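Local structure of AvrRpt2 (Erwinia amylovora, 6HQZ) at residues A[35-43]-A[50-58]; A[67-78]-A[141-152]. The protein is a type III effector of a plant pathogen and, as a C70 family papain-like cysteine protease, probably cleaves proteins of the infected host cell. One frame throughout, in Å; residues are numbered along the deposited sequence.

Contact 1: residues A[35-43]-A[50-58]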
loop_
_atom_site.group_PDB
_atom_site.type_symbol
_atom_site.label_atom_id
_atom_site.label_comp_id
_atom_site.label_asym_id
_atom_site.label_seq_id
_atom_site.Cartn_x
_atom_site.Cartn_y
_atom_site.Cartn_z
ATOM N N GLY A 35 -29.927 -1.199 0.984
ATOM C CA GLY A 35 -29.006 -0.112 1.232
ATOM C C GLY A 35 -29.577 0.779 2.285
ATOM O O GLY A 35 -30.652 0.513 2.823
ATOM N N PRO A 36 -28.876 1.855 2.580
ATOM C CA PRO A 36 -29.365 2.789 3.564
ATOM C C PRO A 36 -30.783 3.232 3.222
ATOM O O PRO A 36 -31.138 3.431 2.041
ATOM C CB PRO A 36 -28.375 3.923 3.468
ATOM C CG PRO A 36 -27.111 3.237 2.980
ATOM C CD PRO A 36 -27.646 2.333 1.939
ATOM N N ARG A 37 -31.574 3.341 4.266
ATOM C CA ARG A 37 -33.005 3.490 4.141
ATOM C C ARG A 37 -33.306 4.941 3.745
ATOM O O ARG A 37 -34.257 5.235 3.010
ATOM C CB ARG A 37 -33.649 3.116 5.477
ATOM C CG ARG A 37 -35.141 2.822 5.414
ATOM C CD ARG A 37 -35.822 2.914 6.778
ATOM N NE ARG A 37 -37.168 3.517 6.665
ATOM C CZ ARG A 37 -37.446 4.832 6.661
ATOM N NH1 ARG A 37 -36.487 5.759 6.771
ATOM N NH2 ARG A 37 -38.709 5.235 6.541
ATOM N N LEU A 38 -32.486 5.861 4.249
ATOM C CA LEU A 38 -32.616 7.251 3.858
ATOM C C LEU A 38 -31.502 7.514 2.802
ATOM O O LEU A 38 -30.629 6.658 2.511
ATOM C CB LEU A 38 -32.581 8.208 5.087
ATOM C CG LEU A 38 -33.677 8.197 6.186
ATOM C CD1 LEU A 38 -33.292 9.146 7.326
ATOM C CD2 LEU A 38 -35.103 8.530 5.710
ATOM N N GLY A 39 -31.556 8.696 2.231
ATOM C CA GLY A 39 -30.662 9.082 1.178
ATOM C C GLY A 39 -29.249 9.371 1.605
ATOM O O GLY A 39 -28.826 9.180 2.770
ATOM N N LEU A 40 -28.529 9.861 0.620
ATOM C CA LEU A 40 -27.153 10.217 0.771
ATOM C C LEU A 40 -26.863 11.352 1.777
ATOM O O LEU A 40 -25.909 11.215 2.595
ATOM C CB LEU A 40 -26.595 10.577 -0.589
ATOM C CG LEU A 40 -26.449 9.412 -1.548
ATOM C CD1 LEU A 40 -25.646 9.866 -2.762
ATOM C CD2 LEU A 40 -25.737 8.236 -0.913
ATOM N N PRO A 41 -27.613 12.473 1.692
ATOM C CA PRO A 41 -27.383 13.526 2.711
ATOM C C PRO A 41 -27.498 13.032 4.152
ATOM O O PRO A 41 -26.699 13.428 4.993
ATOM C CB PRO A 41 -28.481 14.559 2.445
ATOM C CG PRO A 41 -29.084 14.203 1.128
ATOM C CD PRO A 41 -28.621 12.881 0.679
ATOM N N GLU A 42 -28.432 12.131 4.382
ATOM C CA GLU A 42 -28.654 11.605 5.729
ATOM C C GLU A 42 -27.559 10.614 6.166
ATOM O O GLU A 42 -27.157 10.544 7.349
ATOM C CB GLU A 42 -30.066 11.030 5.819
ATOM C CG GLU A 42 -31.145 12.116 5.667
ATOM C CD GLU A 42 -31.377 12.617 4.233
ATOM O OE1 GLU A 42 -31.050 11.877 3.254
ATOM O OE2 GLU A 42 -31.912 13.763 4.101
ATOM N N LEU A 43 -27.087 9.857 5.190
ATOM C CA LEU A 43 -26.022 8.918 5.389
ATOM C C LEU A 43 -24.726 9.683 5.669
ATOM O O LEU A 43 -23.969 9.249 6.517
ATOM C CB LEU A 43 -25.851 8.032 4.147
ATOM C CG LEU A 43 -24.665 7.065 4.161
ATOM C CD1 LEU A 43 -24.850 6.124 5.317
ATOM C CD2 LEU A 43 -24.499 6.329 2.850
ATOM N N GLN A 50 -31.863 11.793 13.204
ATOM C CA GLN A 50 -31.808 11.317 11.833
ATOM C C GLN A 50 -30.379 10.753 11.480
ATOM O O GLN A 50 -30.204 10.003 10.476
ATOM C CB GLN A 50 -32.250 12.463 10.894
ATOM C CG GLN A 50 -32.132 12.148 9.402
ATOM C CD GLN A 50 -32.795 13.182 8.510
ATOM O OE1 GLN A 50 -33.942 13.025 8.141
ATOM N NE2 GLN A 50 -32.055 14.228 8.131
ATOM N N GLY A 51 -29.388 11.125 12.322
ATOM C CA GLY A 51 -27.997 10.717 12.218
ATOM C C GLY A 51 -27.506 9.585 13.109
ATOM O O GLY A 51 -26.731 8.760 12.646
ATOM N N LEU A 52 -27.888 9.544 14.381
ATOM C CA LEU A 52 -27.586 8.351 15.218
ATOM C C LEU A 52 -28.264 7.053 14.679
ATOM O O LEU A 52 -27.748 5.931 14.930
ATOM C CB LEU A 52 -27.924 8.555 16.726
ATOM C CG LEU A 52 -26.696 8.897 17.610
ATOM C CD1 LEU A 52 -26.310 10.373 17.447
ATOM C CD2 LEU A 52 -26.871 8.525 19.079
ATOM N N GLN A 53 -29.402 7.247 13.973
ATOM C CA GLN A 53 -30.161 6.195 13.297
ATOM C C GLN A 53 -29.447 5.696 12.098
ATOM O O GLN A 53 -29.353 4.489 11.944
ATOM C CB GLN A 53 -31.553 6.657 12.791
ATOM C CG GLN A 53 -32.257 5.582 11.908
ATOM C CD GLN A 53 -33.740 5.811 11.596
ATOM O OE1 GLN A 53 -34.474 6.443 12.357
ATOM N NE2 GLN A 53 -34.189 5.247 10.478
ATOM N N GLN A 54 -29.054 6.614 11.192
ATOM C CA GLN A 54 -28.389 6.227 9.963
ATOM C C GLN A 54 -27.025 5.620 10.331
ATOM O O GLN A 54 -26.587 4.712 9.644
ATOM C CB GLN A 54 -28.249 7.380 8.916
ATOM C CG GLN A 54 -29.387 7.487 7.873
ATOM C CD GLN A 54 -29.340 6.450 6.716
ATOM O OE1 GLN A 54 -29.701 5.261 6.892
ATOM N NE2 GLN A 54 -28.987 6.914 5.515
ATOM N N ARG A 55 -26.399 6.085 11.424
ATOM C CA ARG A 55 -25.180 5.439 11.936
ATOM C C ARG A 55 -25.428 3.984 12.353
ATOM O O ARG A 55 -24.621 3.112 12.045
ATOM C CB ARG A 55 -24.548 6.211 13.126
ATOM C CG ARG A 55 -23.243 5.596 13.708
ATOM C CD ARG A 55 -22.164 5.395 12.619
ATOM N NE ARG A 55 -20.938 4.812 13.164
ATOM C CZ ARG A 55 -19.900 4.395 12.444
ATOM N NH1 ARG A 55 -19.920 4.444 11.119
ATOM N NH2 ARG A 55 -18.833 3.883 13.057
ATOM N N GLU A 56 -26.540 3.733 13.038
ATOM C CA GLU A 56 -26.943 2.352 13.405
ATOM C C GLU A 56 -27.229 1.477 12.171
ATOM O O GLU A 56 -26.738 0.349 12.081
ATOM C CB GLU A 56 -28.173 2.337 14.319
ATOM C CG GLU A 56 -28.552 0.922 14.774
ATOM C CD GLU A 56 -29.352 0.864 16.059
ATOM O OE1 GLU A 56 -30.272 1.689 16.256
ATOM O OE2 GLU A 56 -29.083 -0.051 16.870
ATOM N N ASP A 57 -28.025 2.015 11.246
ATOM C CA ASP A 57 -28.361 1.347 9.979
ATOM C C ASP A 57 -27.139 0.949 9.171
ATOM O O ASP A 57 -27.028 -0.167 8.686
ATOM C CB ASP A 57 -29.226 2.247 9.091
ATOM C CG ASP A 57 -30.626 2.403 9.599
ATOM O OD1 ASP A 57 -31.071 1.622 10.472
ATOM O OD2 ASP A 57 -31.310 3.339 9.108
ATOM N N VAL A 58 -26.209 1.860 9.037
ATOM C CA VAL A 58 -24.992 1.560 8.307
ATOM C C VAL A 58 -24.063 0.549 8.991
ATOM O O VAL A 58 -23.437 -0.249 8.312
ATOM C CB VAL A 58 -24.211 2.841 8.022
ATOM C CG1 VAL A 58 -22.929 2.554 7.264
ATOM C CG2 VAL A 58 -25.071 3.747 7.167
#

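Contact 2: residues A[67-78]-A[141-152]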
loop_
_atom_site.group_PDB
_atom_site.type_symbol
_atom_site.label_atom_id
_atom_site.label_comp_id
_atom_site.label_asym_id
_atom_site.label_seq_id
_atom_site.Cartn_x
_atom_site.Cartn_y
_atom_site.Cartn_z
ATOM N N LEU A 67 -18.335 -5.359 5.126
ATOM C CA LEU A 67 -17.700 -4.101 4.773
ATOM C C LEU A 67 -17.141 -3.515 6.070
ATOM O O LEU A 67 -17.597 -3.842 7.165
ATOM C CB LEU A 67 -18.705 -3.162 4.140
ATOM C CG LEU A 67 -19.400 -3.505 2.816
ATOM C CD1 LEU A 67 -20.475 -2.450 2.597
ATOM C CD2 LEU A 67 -18.454 -3.423 1.629
ATOM N N ALA A 68 -16.098 -2.722 5.936
ATOM C CA ALA A 68 -15.486 -2.003 7.021
ATOM C C ALA A 68 -15.073 -0.602 6.598
ATOM O O ALA A 68 -14.925 -0.300 5.405
ATOM C CB ALA A 68 -14.262 -2.741 7.526
ATOM N N GLU A 69 -14.864 0.224 7.612
ATOM C CA GLU A 69 -14.558 1.638 7.396
ATOM C C GLU A 69 -13.147 1.981 7.756
ATOM O O GLU A 69 -12.545 1.381 8.641
ATOM C CB GLU A 69 -15.506 2.534 8.169
ATOM C CG GLU A 69 -15.412 2.472 9.697
ATOM C CD GLU A 69 -16.656 2.996 10.410
ATOM O OE1 GLU A 69 -17.728 3.255 9.778
ATOM O OE2 GLU A 69 -16.559 3.197 11.615
ATOM N N VAL A 70 -12.642 2.959 7.066
ATOM C CA VAL A 70 -11.312 3.491 7.312
ATOM C C VAL A 70 -11.372 4.499 8.462
ATOM O O VAL A 70 -12.212 5.397 8.424
ATOM C CB VAL A 70 -10.852 4.256 6.064
ATOM C CG1 VAL A 70 -9.499 4.928 6.348
ATOM C CG2 VAL A 70 -10.776 3.354 4.842
ATOM N N SER A 71 -10.476 4.388 9.447
ATOM C CA SER A 71 -10.365 5.349 10.523
ATOM C C SER A 71 -9.881 6.643 9.986
ATOM O O SER A 71 -8.770 6.731 9.446
ATOM C CB SER A 71 -9.362 4.913 11.586
ATOM O OG SER A 71 -9.887 3.797 12.215
ATOM N N LEU A 72 -10.728 7.651 10.113
ATOM C CA LEU A 72 -10.443 8.955 9.587
ATOM C C LEU A 72 -9.460 9.740 10.417
ATOM O O LEU A 72 -9.590 9.822 11.635
ATOM C CB LEU A 72 -11.741 9.758 9.449
ATOM C CG LEU A 72 -12.739 9.089 8.488
ATOM C CD1 LEU A 72 -14.004 9.944 8.425
ATOM C CD2 LEU A 72 -12.192 8.912 7.068
ATOM N N PRO A 73 -8.525 10.411 9.768
ATOM C CA PRO A 73 -7.565 11.199 10.547
ATOM C C PRO A 73 -8.169 12.470 11.172
ATOM O O PRO A 73 -9.042 13.137 10.589
ATOM C CB PRO A 73 -6.523 11.581 9.487
ATOM C CG PRO A 73 -7.245 11.512 8.203
ATOM C CD PRO A 73 -8.195 10.404 8.338
ATOM N N GLU A 74 -7.667 12.790 12.346
ATOM C CA GLU A 74 -8.128 13.919 13.143
ATOM C C GLU A 74 -7.936 15.207 12.399
ATOM O O GLU A 74 -8.713 16.134 12.559
ATOM C CB GLU A 74 -7.346 14.015 14.456
ATOM C CG GLU A 74 -8.090 13.611 15.693
ATOM C CD GLU A 74 -7.246 13.794 16.976
ATOM O OE1 GLU A 74 -6.731 14.937 17.285
ATOM O OE2 GLU A 74 -7.128 12.770 17.711
ATOM N N SER A 75 -6.879 15.251 11.580
ATOM C CA SER A 75 -6.469 16.439 10.864
ATOM C C SER A 75 -7.438 16.749 9.722
ATOM O O SER A 75 -7.343 17.802 9.125
ATOM C CB SER A 75 -5.093 16.164 10.241
ATOM O OG SER A 75 -5.234 15.027 9.366
ATOM N N ARG A 76 -8.331 15.813 9.383
ATOM C CA ARG A 76 -9.205 15.958 8.216
ATOM C C ARG A 76 -8.431 16.183 6.923
ATOM O O ARG A 76 -8.839 16.997 6.080
ATOM C CB ARG A 76 -10.171 17.120 8.389
ATOM C CG ARG A 76 -10.967 17.154 9.661
ATOM C CD ARG A 76 -12.221 16.368 9.516
ATOM N NE ARG A 76 -13.462 16.961 10.049
ATOM C CZ ARG A 76 -14.253 17.851 9.435
ATOM N NH1 ARG A 76 -13.942 18.484 8.313
ATOM N NH2 ARG A 76 -15.384 18.125 10.006
ATOM N N GLN A 77 -7.314 15.479 6.762
ATOM C CA GLN A 77 -6.541 15.534 5.542
ATOM C C GLN A 77 -5.783 14.187 5.341
ATOM O O GLN A 77 -5.169 13.702 6.257
ATOM C CB GLN A 77 -5.530 16.642 5.724
ATOM C CG GLN A 77 -5.013 17.308 4.494
ATOM C CD GLN A 77 -4.355 18.628 4.864
ATOM O OE1 GLN A 77 -4.933 19.723 4.675
ATOM N NE2 GLN A 77 -3.179 18.536 5.444
ATOM N N PHE A 78 -5.828 13.610 4.153
ATOM C CA PHE A 78 -5.006 12.489 3.738
ATOM C C PHE A 78 -3.892 12.962 2.830
ATOM O O PHE A 78 -4.074 13.857 1.983
ATOM C CB PHE A 78 -5.822 11.441 2.945
ATOM C CG PHE A 78 -6.763 10.640 3.770
ATOM C CD1 PHE A 78 -6.323 9.604 4.511
ATOM C CD2 PHE A 78 -8.119 10.929 3.784
ATOM C CE1 PHE A 78 -7.180 8.878 5.299
ATOM C CE2 PHE A 78 -8.987 10.219 4.560
ATOM C CZ PHE A 78 -8.538 9.166 5.271
ATOM N N LEU A 141 -14.743 15.225 1.147
ATOM C CA LEU A 141 -15.050 13.964 1.778
ATOM C C LEU A 141 -16.009 14.135 2.934
ATOM O O LEU A 141 -16.022 15.208 3.603
ATOM C CB LEU A 141 -13.755 13.303 2.321
ATOM C CG LEU A 141 -13.888 11.923 2.927
ATOM C CD1 LEU A 141 -14.306 10.829 1.945
ATOM C CD2 LEU A 141 -12.545 11.542 3.556
ATOM N N ALA A 142 -16.847 13.134 3.134
ATOM C CA ALA A 142 -17.807 13.147 4.246
ATOM C C ALA A 142 -17.200 12.982 5.657
ATOM O O ALA A 142 -17.613 12.130 6.375
ATOM C CB ALA A 142 -18.859 12.078 4.010
ATOM N N TRP A 143 -16.367 13.916 6.057
ATOM C CA TRP A 143 -15.640 13.875 7.333
ATOM C C TRP A 143 -16.525 13.758 8.545
ATOM O O TRP A 143 -16.105 13.237 9.551
ATOM C CB TRP A 143 -14.779 15.109 7.471
ATOM C CG TRP A 143 -13.708 15.165 6.512
ATOM C CD1 TRP A 143 -13.644 15.934 5.425
ATOM C CD2 TRP A 143 -12.518 14.393 6.537
ATOM N NE1 TRP A 143 -12.471 15.725 4.762
ATOM C CE2 TRP A 143 -11.765 14.761 5.412
ATOM C CE3 TRP A 143 -12.003 13.439 7.415
ATOM C CZ2 TRP A 143 -10.503 14.192 5.118
ATOM C CZ3 TRP A 143 -10.719 12.902 7.157
ATOM C CH2 TRP A 143 -10.007 13.265 5.998
ATOM N N ARG A 144 -17.771 14.193 8.444
ATOM C CA ARG A 144 -18.670 14.216 9.567
ATOM C C ARG A 144 -19.065 12.843 10.055
ATOM O O ARG A 144 -19.491 12.700 11.227
ATOM C CB ARG A 144 -19.942 15.042 9.291
ATOM C CG ARG A 144 -20.913 15.099 10.436
ATOM C CD ARG A 144 -22.073 16.022 10.122
ATOM N NE ARG A 144 -22.405 16.766 11.299
ATOM C CZ ARG A 144 -23.225 17.810 11.288
ATOM N NH1 ARG A 144 -23.804 18.214 10.143
ATOM N NH2 ARG A 144 -23.456 18.448 12.419
ATOM N N VAL A 145 -18.919 11.838 9.217
ATOM C CA VAL A 145 -19.389 10.489 9.594
ATOM C C VAL A 145 -18.225 9.522 9.557
ATOM O O VAL A 145 -17.349 9.642 8.673
ATOM C CB VAL A 145 -20.549 9.960 8.723
ATOM C CG1 VAL A 145 -21.785 10.838 8.952
ATOM C CG2 VAL A 145 -20.197 9.874 7.243
ATOM N N PRO A 146 -18.192 8.581 10.470
ATOM C CA PRO A 146 -17.068 7.644 10.487
ATOM C C PRO A 146 -17.060 6.691 9.301
ATOM O O PRO A 146 -16.030 6.072 9.046
ATOM C CB PRO A 146 -17.274 6.851 11.793
ATOM C CG PRO A 146 -18.222 7.634 12.561
ATOM C CD PRO A 146 -19.084 8.382 11.627
ATOM N N HIS A 147 -18.176 6.591 8.584
ATOM C CA HIS A 147 -18.323 5.625 7.479
ATOM C C HIS A 147 -18.131 6.269 6.137
ATOM O O HIS A 147 -18.626 5.773 5.149
ATOM C CB HIS A 147 -19.645 4.868 7.537
ATOM C CG HIS A 147 -20.845 5.731 7.767
ATOM N ND1 HIS A 147 -21.317 6.022 9.026
ATOM C CD2 HIS A 147 -21.671 6.366 6.897
ATOM C CE1 HIS A 147 -22.384 6.801 8.921
ATOM N NE2 HIS A 147 -22.595 7.053 7.639
ATOM N N ALA A 148 -17.378 7.361 6.120
ATOM C CA ALA A 148 -17.078 8.118 4.936
ATOM C C ALA A 148 -16.416 7.259 3.842
ATOM O O ALA A 148 -16.661 7.515 2.657
ATOM C CB ALA A 148 -16.234 9.331 5.286
ATOM N N MET A 149 -15.607 6.255 4.244
ATOM C CA MET A 149 -14.771 5.485 3.321
ATOM C C MET A 149 -14.921 4.036 3.735
ATOM O O MET A 149 -14.509 3.683 4.861
ATOM C CB MET A 149 -13.315 5.931 3.497
ATOM C CG MET A 149 -13.012 7.310 2.829
ATOM S SD MET A 149 -11.386 7.852 3.311
ATOM C CE MET A 149 -10.376 6.760 2.397
ATOM N N LEU A 150 -15.555 3.230 2.874
ATOM C CA LEU A 150 -15.833 1.855 3.138
ATOM C C LEU A 150 -15.041 0.947 2.209
ATOM O O LEU A 150 -14.790 1.270 1.037
ATOM C CB LEU A 150 -17.314 1.527 3.002
ATOM C CG LEU A 150 -18.260 2.135 4.030
ATOM C CD1 LEU A 150 -19.695 1.727 3.718
ATOM C CD2 LEU A 150 -17.945 1.719 5.464
ATOM N N TYR A 151 -14.682 -0.215 2.748
ATOM C CA TYR A 151 -13.953 -1.216 1.958
ATOM C C TYR A 151 -14.447 -2.607 2.241
ATOM O O TYR A 151 -15.159 -2.823 3.258
ATOM C CB TYR A 151 -12.441 -1.077 2.191
ATOM C CG TYR A 151 -11.953 -1.392 3.606
ATOM C CD1 TYR A 151 -11.590 -2.703 3.976
ATOM C CD2 TYR A 151 -11.801 -0.363 4.557
ATOM C CE1 TYR A 151 -11.144 -2.980 5.271
ATOM C CE2 TYR A 151 -11.343 -0.627 5.830
ATOM C CZ TYR A 151 -11.039 -1.923 6.179
ATOM O OH TYR A 151 -10.595 -2.104 7.419
ATOM N N SER A 152 -14.017 -3.553 1.377
ATOM C CA SER A 152 -14.405 -4.945 1.464
ATOM C C SER A 152 -13.537 -5.708 2.453
ATOM O O SER A 152 -12.334 -5.642 2.387
ATOM C CB SER A 152 -14.268 -5.704 0.121
ATOM O OG SER A 152 -14.854 -7.012 0.268
HETATM O O HOH W 1 -14.353 6.201 6.846
HETATM O O HOH W 2 -13.900 6.361 10.837
#

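Contact 1: residues A[35-43]-A[50-58]
Q54 lies at the centre of the pairing between the short helix 40-45 and the long helix 49-65, two helices of the papain-like cysteine protease fold joined by the three-residue link 46-48. The pairing is a worked example of a long polar side chain buried where two chain segments meet. Bent at chi2 (-77°), the Q54 chain lies against the side of the short helix, with its CB 3.7 Å and its CG 3.8 Å from the carbonyl O of E42. As a whole the side chain is buried among P36, L38, E42 and L43. One turn earlier in helix 49-65, Q50 reaches back in an extended chain beside both L38 and E42. Its CG meets L38 CD1 at 3.8 Å, while its amide carbon CD rests 3.5 Å from E42 CG. The E42 carboxylate and the Q50 amide stand almost perpendicular, 85° apart, and Q50 NE2 has a weak hydrogen bond to S46. G39 occupies the N-cap of helix 40-45, its carbonyl O accepting from L43 N at 3.1 Å; bent at chi2 (76°), E42 turns its carboxylate back toward this start of the helix. Further out R37 CB passes 4.3 Å from D57 OD2, while the opposite charges stay apart, R37 NH1 standing 6.2 Å from D57 OD2.

Contact 2: residues A[67-78]-A[141-152]
L72 packs three of its atoms on the other segment, CB on W143 CZ3, CD1 on A148 CB and CD2 on M149 SD. Beside it F78 CE2 touches W143 CH2 at 3.5 Å, the two rings nearly parallel but slid apart, while the M149 sulfur makes an oblique Met-aromatic contact with F78. P73 CD abuts the edge of the indole. L141 takes one face of it, and over the opposite face R76 CA sits 3.5 Å from the centroid of the six-membered ring, a CH-pi contact only 11° off the ring normal. R76 closes a type I turn begun at P73, and its bent side chain runs back along the indole until the guanidinium lies parallel to it, over W143 CB rather than over the ring. These loops continue a short antiparallel pairing: A68 and Y151 form a hydrogen-bonded pair (A68 N to Y151 O 2.8 Å, Y151 N to A68 O 2.7 Å), and V70 N extends it to M149 O. With CG between N and the carbonyl carbon (chi1 66°), the Y151 ring folds over A68 CB. At the polar edge a water accepts from M149 N at 2.9 Å and lies 2.8 Å from both V70 O and P146 O, which a second water bridges by donating to each. E69, paired with R55, lies alongside P146. Strand 67-69 is the outermost of the sheet, 149-152 joins it to 93-98, and helices 80-90 and 49-65 flank the two.

Contacts 1 and 2 have centres about 15 Å apart and follow one another in the chain, helix 49-65 running directly into strand 67-69. Two polar links join them: a salt bridge from R55 NH2 to E69 OE2 at 2.8 Å, and a probable hydrogen bond between L43 O and H147 NE2, also 2.8 Å. H147 ND1 is hydrogen-bonded to R55 NH1, so this one imidazole probably ties both helices of contact 1 to the loop before strand 149-152. On another side, P36 and L40 of contact 1 touch helix 19-27, which in papain-like proteases typically carries the nucleophilic cysteine. Contact 2 instead packs on helix 80-90, which carries C88, seen in an interchain disulfide.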